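PDB 3LHH: CBS domain protein from Shewanella oneidensis, which binds AMP through its pair of CBS domains, one part of a longer membrane protein that may also bind flavin adenine dinucleotide. Local coordinates for residues A[65-70]-A[95-100]; A[53-58]-A[71-76]. All blocks are in the same frame, centred on the assembly; numbering follows the deposited sequence. Where two conformers were deposited one is given.

In the fold
Both contacts belong to the first CBS domain, and they are joined through helix 63-71, which supplies one side of contact 1 and leads into the loop of contact 2. Contact 1 is the partly buried one, an apolar meeting of helices 63-71 and 94-102 with no hydrogen bond between its segments. Contact 2 lies at the surface, where the segment leading into strand 57-58 faces that loop; its direct packing is slight, and both sides instead meet AMP, by hydrogen bonds and by the His75 ring lying against the adenine. The two regions meet where Val70 and Thr69 pack on Leu57 and Asn66 probably hydrogen-bonds to the carbonyl of Asp58. Contact 1 is thus side-chain packing between helices, contact 2 nucleotide recognition by loops.

Contact 1 of 2, residues A[65-70]-A[95-100]; sequences ANLRTV and KQLLSE
Val70 and Leu98 owe their meeting to staggered first torsions: Val70 has CG1 anti to its own backbone N (chi1 167°), and Leu98 has CG anti to its carbonyl carbon (chi1 -60°). CG1 of Val70 comes up to the fork of Leu98, with CD2 of Leu98 at 4.1 Å and CD1 about as far, the two side chains running antiparallel alongside one another. The other methyl of Val70, CG2, faces Leu97 and lies 4.0 Å from its CD1. That same Leu97 CD1 also touches CD1 of Leu67, at 3.7 Å, so one methyl serves two residues of the facing helix. Leu67 CD1 in turn sits across both branches of Leu97, with CD2 at 3.8 Å.

In the beta-alpha-beta-beta-alpha build of a CBS domain, these are the two helices that accompany the three-stranded sheet of 57-58, 77-81 and 88-93. The axes of the two short segments come no nearer than 11.0 Å and run at 123° to each other, a wide spacing bridged by the branched ends of side chains and not by backbone. Leu57 on the edge strand packs against Val70 from the sheet side, and Ala94 touches it as well. Leu107, in the loop beyond helix 94-102, lies against Leu97, and Leu67 reaches further along that helix to Ser101.

Contact 2 of 2, residues A[53-58]-A[71-76]; sequences DIVFLD and MQSPHS. With AMP (adenosine monophosphate), chain B.
Val55 and His75 barely touch, their nearest atoms being Val55 CG2 and His75 CD2 at 4.1 Å; what spans the two segments is the adenine of AMP. Val55 reads the base with its backbone: its N donates to N1 of AMP at 3.0 Å, and its O accepts from the N6 amino group of AMP at 3.1 Å, both bonds nearly straight. The imidazole of His75 lies almost parallel to the base, with C5 of AMP 3.4 Å above the centre of one ring face, while Val55 CG2 sits at the ring's edge, near its plane. Chi1 of -54° sets CG of His75 anti to its carbonyl carbon and brings the ring against the purine; chi2 of -48° then turns ND1 to the phosphate, where it donates to O1P of AMP at 2.9 Å. The next residue adds a second grip, Ser76 N to O2P of AMP at 2.8 Å. Ser73 shapes this loop through an ST turn, its OG accepting from His75 N at 3.2 Å. Were His75 cut back to an alanine, that adenine face would probably lose its flat cover and O1P its imidazole donor. Arg77 O also bonds to AMP, and Thr154 and Asp157 of the second CBS domain add theirs, so the nucleotide lies between paired CBS domains, the kind of adenosine site characteristic of a Bateman module.

Contact 1 of 2, residues A[65-70]-A[95-100]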
ATOM      1  N   ALA A  65     -12.290  12.612  -6.944  1.00 29.66           N
ATOM      2  CA  ALA A  65     -10.859  12.897  -6.952  1.00 29.94           C
ATOM      3  C   ALA A  65     -10.042  11.612  -6.783  1.00 39.43           C
ATOM      4  O   ALA A  65      -8.981  11.446  -7.393  1.00 40.07           O
ATOM      5  CB  ALA A  65     -10.504  13.913  -5.885  1.00 27.57           C
ATOM      6  N   ASN A  66     -10.535  10.694  -5.964  1.00 42.23           N
ATOM      7  CA  ASN A  66      -9.823   9.435  -5.765  1.00 36.69           C
ATOM      8  C   ASN A  66      -9.910   8.557  -7.019  1.00 30.73           C
ATOM      9  O   ASN A  66      -8.933   7.957  -7.436  1.00 34.53           O
ATOM     10  CB  ASN A  66     -10.346   8.719  -4.527  1.00 32.48           C
ATOM     11  CG  ASN A  66      -9.941   9.423  -3.231  1.00 37.58           C
ATOM     12  OD1 ASN A  66      -8.764   9.683  -3.001  1.00 34.71           O
ATOM     13  ND2 ASN A  66     -10.915   9.710  -2.379  1.00 33.77           N
ATOM     14  N   LEU A  67     -11.087   8.519  -7.620  1.00 29.58           N
ATOM     15  CA  LEU A  67     -11.271   7.885  -8.911  1.00 34.52           C
ATOM     16  C   LEU A  67     -10.230   8.379  -9.920  1.00 36.37           C
ATOM     17  O   LEU A  67      -9.610   7.583 -10.618  1.00 35.77           O
ATOM     18  CB  LEU A  67     -12.680   8.150  -9.428  1.00 39.55           C
ATOM     19  CG  LEU A  67     -13.733   7.047  -9.322  1.00 42.33           C
ATOM     20  CD1 LEU A  67     -13.332   5.934  -8.384  1.00 46.17           C
ATOM     21  CD2 LEU A  67     -15.077   7.629  -8.929  1.00 43.23           C
ATOM     22  N   ARG A  68     -10.024   9.691  -9.987  1.00 37.07           N
ATOM     23  CA  ARG A  68      -9.069  10.236 -10.950  1.00 36.79           C
ATOM     24  C   ARG A  68      -7.636   9.838 -10.610  1.00 35.88           C
ATOM     25  O   ARG A  68      -6.832   9.547 -11.499  1.00 33.98           O
ATOM     26  CB  ARG A  68      -9.193  11.761 -11.046  1.00 35.90           C
ATOM     27  CG  ARG A  68     -10.445  12.241 -11.775  1.00 39.66           C
ATOM     28  CD  ARG A  68     -10.526  13.780 -11.841  1.00 45.08           C
ATOM     29  NE  ARG A  68     -11.820  14.229 -11.339  1.00 57.47           N
ATOM     30  CZ  ARG A  68     -12.008  14.935 -10.227  1.00 51.42           C
ATOM     31  NH1 ARG A  68     -13.242  15.263  -9.865  1.00 52.02           N
ATOM     32  NH2 ARG A  68     -10.972  15.325  -9.486  1.00 50.70           N
ATOM     33  N   THR A  69      -7.309   9.843  -9.324  1.00 34.22           N
ATOM     34  CA  THR A  69      -6.009   9.355  -8.879  1.00 34.21           C
ATOM     35  C   THR A  69      -5.810   7.919  -9.360  1.00 31.03           C
ATOM     36  O   THR A  69      -4.748   7.537  -9.854  1.00 25.68           O
ATOM     37  CB  THR A  69      -5.888   9.369  -7.333  1.00 38.90           C
ATOM     38  OG1 THR A  69      -6.058  10.707  -6.840  1.00 33.52           O
ATOM     39  CG2 THR A  69      -4.513   8.843  -6.910  1.00 32.99           C
ATOM     40  N   VAL A  70      -6.845   7.108  -9.233  1.00 30.86           N
ATOM     41  CA  VAL A  70      -6.701   5.706  -9.626  1.00 32.17           C
ATOM     42  C   VAL A  70      -6.549   5.560 -11.150  1.00 33.35           C
ATOM     43  O   VAL A  70      -5.705   4.803 -11.646  1.00 39.24           O
ATOM     44  CB  VAL A  70      -7.877   4.865  -9.102  1.00 31.36           C
ATOM     45  CG1 VAL A  70      -7.888   3.506  -9.762  1.00 33.15           C
ATOM     46  CG2 VAL A  70      -7.773   4.728  -7.553  1.00 24.39           C
ATOM     47  N   LYS A  95      -9.209  -2.612  -8.922  1.00 33.39           N
ATOM     48  CA  LYS A  95     -10.178  -3.366  -9.699  1.00 44.52           C
ATOM     49  C   LYS A  95     -11.530  -3.310  -9.027  1.00 44.97           C
ATOM     50  O   LYS A  95     -12.554  -3.178  -9.684  1.00 48.46           O
ATOM     51  CB  LYS A  95      -9.726  -4.821  -9.842  1.00 58.95           C
ATOM     52  CG  LYS A  95     -10.758  -5.723 -10.496  1.00 66.60           C
ATOM     53  CD  LYS A  95     -10.253  -7.150 -10.617  1.00 67.11           C
ATOM     54  CE  LYS A  95     -11.370  -8.074 -11.085  1.00 70.98           C
ATOM     55  NZ  LYS A  95     -10.878  -9.457 -11.351  1.00 70.15           N
ATOM     56  N   GLN A  96     -11.536  -3.394  -7.704  1.00 45.83           N
ATOM     57  CA  GLN A  96     -12.791  -3.409  -6.982  1.00 38.71           C
ATOM     58  C   GLN A  96     -13.458  -2.047  -7.051  1.00 42.66           C
ATOM     59  O   GLN A  96     -14.660  -1.945  -7.299  1.00 49.76           O
ATOM     60  CB  GLN A  96     -12.581  -3.822  -5.532  1.00 43.33           C
ATOM     61  CG  GLN A  96     -13.884  -3.957  -4.767  1.00 55.17           C
ATOM     62  CD  GLN A  96     -13.692  -4.309  -3.294  1.00 60.30           C
ATOM     63  OE1 GLN A  96     -12.570  -4.316  -2.777  1.00 58.82           O
ATOM     64  NE2 GLN A  96     -14.797  -4.597  -2.611  1.00 53.00           N
ATOM     65  N   LEU A  97     -12.666  -1.000  -6.852  1.00 34.48           N
ATOM     66  CA  LEU A  97     -13.188   0.352  -6.806  1.00 32.21           C
ATOM     67  C   LEU A  97     -13.820   0.647  -8.159  1.00 43.53           C
ATOM     68  O   LEU A  97     -14.958   1.111  -8.259  1.00 38.69           O
ATOM     69  CB  LEU A  97     -12.036   1.316  -6.569  1.00 42.63           C
ATOM     70  CG  LEU A  97     -12.291   2.581  -5.757  1.00 51.00           C
ATOM     71  CD1 LEU A  97     -11.333   3.633  -6.214  1.00 50.97           C
ATOM     72  CD2 LEU A  97     -13.722   3.055  -5.885  1.00 50.83           C
ATOM     73  N   LEU A  98     -13.057   0.368  -9.209  1.00 41.82           N
ATOM     74  CA  LEU A  98     -13.507   0.645 -10.554  1.00 43.52           C
ATOM     75  C   LEU A  98     -14.651  -0.273 -10.929  1.00 50.64           C
ATOM     76  O   LEU A  98     -15.625   0.167 -11.535  1.00 50.84           O
ATOM     77  CB  LEU A  98     -12.373   0.425 -11.527  1.00 46.29           C
ATOM     78  CG  LEU A  98     -11.183   1.316 -11.236  1.00 39.05           C
ATOM     79  CD1 LEU A  98     -10.041   0.867 -12.114  1.00 38.90           C
ATOM     80  CD2 LEU A  98     -11.555   2.782 -11.483  1.00 37.25           C
ATOM     81  N   SER A  99     -14.527  -1.551 -10.579  1.00 52.48           N
ATOM     82  CA  SER A  99     -15.604  -2.503 -10.833  1.00 61.10           C
ATOM     83  C   SER A  99     -16.890  -1.937 -10.285  1.00 58.26           C
ATOM     84  O   SER A  99     -17.864  -1.792 -11.017  1.00 58.43           O
ATOM     85  CB  SER A  99     -15.334  -3.862 -10.176  1.00 65.43           C
ATOM     86  OG  SER A  99     -14.325  -4.574 -10.865  1.00 72.10           O
ATOM     87  N   GLU A 100     -16.880  -1.617  -8.993  1.00 55.30           N
ATOM     88  CA  GLU A 100     -18.075  -1.155  -8.299  1.00 58.70           C
ATOM     89  C   GLU A 100     -18.466   0.270  -8.652  1.00 63.82           C
ATOM     90  O   GLU A 100     -19.500   0.760  -8.208  1.00 71.86           O
ATOM     91  CB  GLU A 100     -17.865  -1.228  -6.799  1.00 66.98           C
ATOM     92  CG  GLU A 100     -17.819  -2.629  -6.245  1.00 77.18           C
ATOM     93  CD  GLU A 100     -17.933  -2.631  -4.742  1.00 83.59           C
ATOM     94  OE1 GLU A 100     -17.812  -3.714  -4.131  1.00 90.05           O
ATOM     95  OE2 GLU A 100     -18.146  -1.539  -4.171  1.00 83.41           O
TER

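Contact 2 of 2, residues A[53-58]-A[71-76]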
ATOM      1  N   ASP A  53       7.210   8.526  -2.917  1.00 48.84           N
ATOM      2  CA  ASP A  53       6.799   7.868  -4.156  1.00 45.41           C
ATOM      3  C   ASP A  53       5.470   7.126  -4.015  1.00 42.95           C
ATOM      4  O   ASP A  53       4.981   6.567  -4.992  1.00 37.12           O
ATOM      5  CB  ASP A  53       7.873   6.878  -4.641  1.00 49.99           C
ATOM      6  CG  ASP A  53       9.166   7.565  -5.093  1.00 59.10           C
ATOM      7  OD1 ASP A  53       9.259   8.808  -5.019  1.00 64.13           O
ATOM      8  OD2 ASP A  53      10.095   6.849  -5.533  1.00 65.20           O
ATOM      9  N   ILE A  54       4.896   7.095  -2.809  1.00 38.08           N
ATOM     10  CA  ILE A  54       3.639   6.380  -2.598  1.00 33.11           C
ATOM     11  C   ILE A  54       2.442   7.084  -3.216  1.00 38.25           C
ATOM     12  O   ILE A  54       2.197   8.252  -2.939  1.00 35.27           O
ATOM     13  CB  ILE A  54       3.318   6.163  -1.104  1.00 38.10           C
ATOM     14  CG1 ILE A  54       4.343   5.228  -0.453  1.00 36.22           C
ATOM     15  CG2 ILE A  54       1.921   5.589  -0.956  1.00 30.07           C
ATOM     16  CD1 ILE A  54       4.046   4.919   1.007  1.00 36.21           C
ATOM     17  N   VAL A  55       1.678   6.364  -4.035  1.00 32.93           N
ATOM     18  CA  VAL A  55       0.459   6.915  -4.620  1.00 28.04           C
ATOM     19  C   VAL A  55      -0.707   6.434  -3.787  1.00 35.25           C
ATOM     20  O   VAL A  55      -0.886   5.229  -3.634  1.00 40.83           O
ATOM     21  CB  VAL A  55       0.273   6.426  -6.078  1.00 27.80           C
ATOM     22  CG1 VAL A  55      -1.042   6.916  -6.639  1.00 29.74           C
ATOM     23  CG2 VAL A  55       1.446   6.875  -6.946  1.00 24.69           C
ATOM     24  N   PHE A  56      -1.501   7.355  -3.246  1.00 31.41           N
ATOM     25  CA  PHE A  56      -2.474   6.990  -2.213  1.00 31.76           C
ATOM     26  C   PHE A  56      -3.836   7.650  -2.396  1.00 32.22           C
ATOM     27  O   PHE A  56      -3.960   8.646  -3.103  1.00 36.15           O
ATOM     28  CB  PHE A  56      -1.925   7.323  -0.818  1.00 37.99           C
ATOM     29  CG  PHE A  56      -1.736   8.802  -0.569  1.00 39.80           C
ATOM     30  CD1 PHE A  56      -0.517   9.410  -0.827  1.00 40.52           C
ATOM     31  CD2 PHE A  56      -2.769   9.574  -0.055  1.00 44.07           C
ATOM     32  CE1 PHE A  56      -0.334  10.767  -0.594  1.00 40.67           C
ATOM     33  CE2 PHE A  56      -2.601  10.936   0.175  1.00 44.54           C
ATOM     34  CZ  PHE A  56      -1.381  11.532  -0.093  1.00 46.07           C
ATOM     35  N   LEU A  57      -4.857   7.077  -1.772  1.00 31.38           N
ATOM     36  CA  LEU A  57      -6.189   7.671  -1.781  1.00 34.74           C
ATOM     37  C   LEU A  57      -6.520   8.333  -0.432  1.00 34.21           C
ATOM     38  O   LEU A  57      -6.051   7.891   0.614  1.00 34.05           O
ATOM     39  CB  LEU A  57      -7.229   6.614  -2.133  1.00 35.12           C
ATOM     40  CG  LEU A  57      -6.954   5.806  -3.410  1.00 29.73           C
ATOM     41  CD1 LEU A  57      -8.150   4.935  -3.740  1.00 24.79           C
ATOM     42  CD2 LEU A  57      -6.626   6.704  -4.572  1.00 32.16           C
ATOM     43  N   ASP A  58      -7.309   9.403  -0.464  1.00 37.19           N
ATOM     44  CA  ASP A  58      -7.619  10.173   0.747  1.00 38.27           C
ATOM     45  C   ASP A  58      -9.119  10.118   0.997  1.00 36.52           C
ATOM     46  O   ASP A  58      -9.931  10.587   0.197  1.00 35.61           O
ATOM     47  CB  ASP A  58      -7.126  11.623   0.611  1.00 43.28           C
ATOM     48  CG  ASP A  58      -7.207  12.432   1.926  1.00 44.98           C
ATOM     49  OD1 ASP A  58      -8.061  12.147   2.798  1.00 39.64           O
ATOM     50  OD2 ASP A  58      -6.408  13.387   2.069  1.00 42.86           O
HETATM   51  N   MSE A  71      -7.358   6.309 -11.884  1.00 28.40           N
HETATM   52  CA  MSE A  71      -7.358   6.279 -13.349  0.50 29.34           C
HETATM   53  C   MSE A  71      -6.051   6.752 -13.949  1.00 30.10           C
HETATM   54  O   MSE A  71      -5.732   6.442 -15.090  1.00 41.82           O
HETATM   55  CB  MSE A  71      -8.481   7.151 -13.903  0.50 32.40           C
HETATM   56  CG  MSE A  71      -9.829   6.480 -13.883  0.50 39.90           C
HETATM   57 SE   MSE A  71      -9.688   4.662 -14.575  0.50 51.81          SE
HETATM   58  CE  MSE A  71      -8.966   5.022 -16.345  0.50 21.43           C
ATOM     59  N   GLN A  72      -5.296   7.529 -13.186  1.00 30.29           N
ATOM     60  CA  GLN A  72      -4.047   8.095 -13.702  1.00 32.24           C
ATOM     61  C   GLN A  72      -2.816   7.326 -13.240  1.00 33.47           C
ATOM     62  O   GLN A  72      -1.679   7.814 -13.325  1.00 34.98           O
ATOM     63  CB  GLN A  72      -3.946   9.583 -13.343  1.00 34.20           C
ATOM     64  CG  GLN A  72      -5.033  10.414 -14.051  1.00 41.07           C
ATOM     65  CD  GLN A  72      -4.971  11.896 -13.733  1.00 55.07           C
ATOM     66  OE1 GLN A  72      -5.855  12.427 -13.070  1.00 58.56           O
ATOM     67  NE2 GLN A  72      -3.932  12.575 -14.221  1.00 59.76           N
ATOM     68  N   SER A  73      -3.053   6.109 -12.775  1.00 28.74           N
ATOM     69  CA  SER A  73      -1.990   5.248 -12.276  1.00 31.48           C
ATOM     70  C   SER A  73      -2.196   3.808 -12.766  1.00 31.27           C
ATOM     71  O   SER A  73      -3.336   3.382 -12.963  1.00 33.48           O
ATOM     72  CB  SER A  73      -1.987   5.289 -10.744  1.00 41.09           C
ATOM     73  OG  SER A  73      -1.110   4.312 -10.230  1.00 42.88           O
ATOM     74  N   PRO A  74      -1.095   3.060 -12.978  1.00 32.98           N
ATOM     75  CA  PRO A  74      -1.179   1.631 -13.326  1.00 28.97           C
ATOM     76  C   PRO A  74      -1.347   0.704 -12.098  1.00 30.53           C
ATOM     77  O   PRO A  74      -1.689  -0.461 -12.277  1.00 38.49           O
ATOM     78  CB  PRO A  74       0.184   1.339 -13.975  1.00 33.83           C
ATOM     79  CG  PRO A  74       1.085   2.528 -13.608  1.00 38.73           C
ATOM     80  CD  PRO A  74       0.294   3.475 -12.735  1.00 34.02           C
ATOM     81  N   HIS A  75      -1.096   1.192 -10.887  1.00 36.22           N
ATOM     82  CA  HIS A  75      -1.061   0.309  -9.698  1.00 34.51           C
ATOM     83  C   HIS A  75      -2.340  -0.461  -9.391  1.00 31.51           C
ATOM     84  O   HIS A  75      -3.427   0.068  -9.520  1.00 31.35           O
ATOM     85  CB  HIS A  75      -0.634   1.083  -8.454  1.00 24.87           C
ATOM     86  CG  HIS A  75       0.661   1.804  -8.630  1.00 33.04           C
ATOM     87  ND1 HIS A  75       1.779   1.192  -9.162  1.00 32.22           N
ATOM     88  CD2 HIS A  75       1.019   3.082  -8.355  1.00 29.59           C
ATOM     89  CE1 HIS A  75       2.772   2.065  -9.201  1.00 35.04           C
ATOM     90  NE2 HIS A  75       2.338   3.217  -8.715  1.00 33.16           N
ATOM     91  N   SER A  76      -2.196  -1.712  -8.957  1.00 28.51           N
ATOM     92  CA  SER A  76      -3.352  -2.535  -8.614  1.00 36.49           C
ATOM     93  C   SER A  76      -3.938  -2.220  -7.248  1.00 27.91           C
ATOM     94  O   SER A  76      -5.126  -2.440  -7.009  1.00 35.36           O
ATOM     95  CB  SER A  76      -2.980  -4.040  -8.643  1.00 38.39           C
ATOM     96  OG  SER A  76      -2.496  -4.404  -9.915  1.00 47.59           O
TER
HETATM   97  P   AMP B 171       1.663  -2.757  -9.709  1.00 47.41           P
HETATM   98  O1P AMP B 171       1.866  -1.407 -10.365  1.00 44.13           O
HETATM   99  O2P AMP B 171       0.428  -2.816  -8.852  1.00 37.97           O
HETATM  100  O3P AMP B 171       1.865  -3.955 -10.605  1.00 55.51           O
HETATM  101  O5' AMP B 171       2.954  -2.819  -8.761  1.00 37.23           O
HETATM  102  C5' AMP B 171       4.260  -2.866  -9.344  1.00 41.40           C
HETATM  103  C4' AMP B 171       5.263  -2.102  -8.477  1.00 38.17           C
HETATM  104  O4' AMP B 171       4.924  -0.709  -8.379  1.00 42.59           O
HETATM  105  C3' AMP B 171       5.283  -2.586  -7.031  1.00 45.41           C
HETATM  106  O3' AMP B 171       6.106  -3.751  -6.839  1.00 43.61           O
HETATM  107  C2' AMP B 171       5.808  -1.367  -6.303  1.00 37.11           C
HETATM  108  O2' AMP B 171       7.202  -1.287  -6.609  1.00 41.18           O
HETATM  109  C1' AMP B 171       5.147  -0.220  -7.043  1.00 36.75           C
HETATM  110  N9  AMP B 171       3.817   0.161  -6.482  1.00 32.50           N
HETATM  111  C8  AMP B 171       2.717  -0.617  -6.441  1.00 39.06           C
HETATM  112  N7  AMP B 171       1.658   0.027  -5.899  1.00 32.57           N
HETATM  113  C5  AMP B 171       2.087   1.260  -5.569  1.00 28.07           C
HETATM  114  C6  AMP B 171       1.469   2.461  -4.970  1.00 28.63           C
HETATM  115  N6  AMP B 171       0.164   2.473  -4.585  1.00 27.84           N
HETATM  116  N1  AMP B 171       2.250   3.548  -4.827  1.00 30.24           N
HETATM  117  C2  AMP B 171       3.548   3.551  -5.213  1.00 32.12           C
HETATM  118  N3  AMP B 171       4.171   2.491  -5.763  1.00 30.50           N
HETATM  119  C4  AMP B 171       3.499   1.339  -5.959  1.00 29.70           C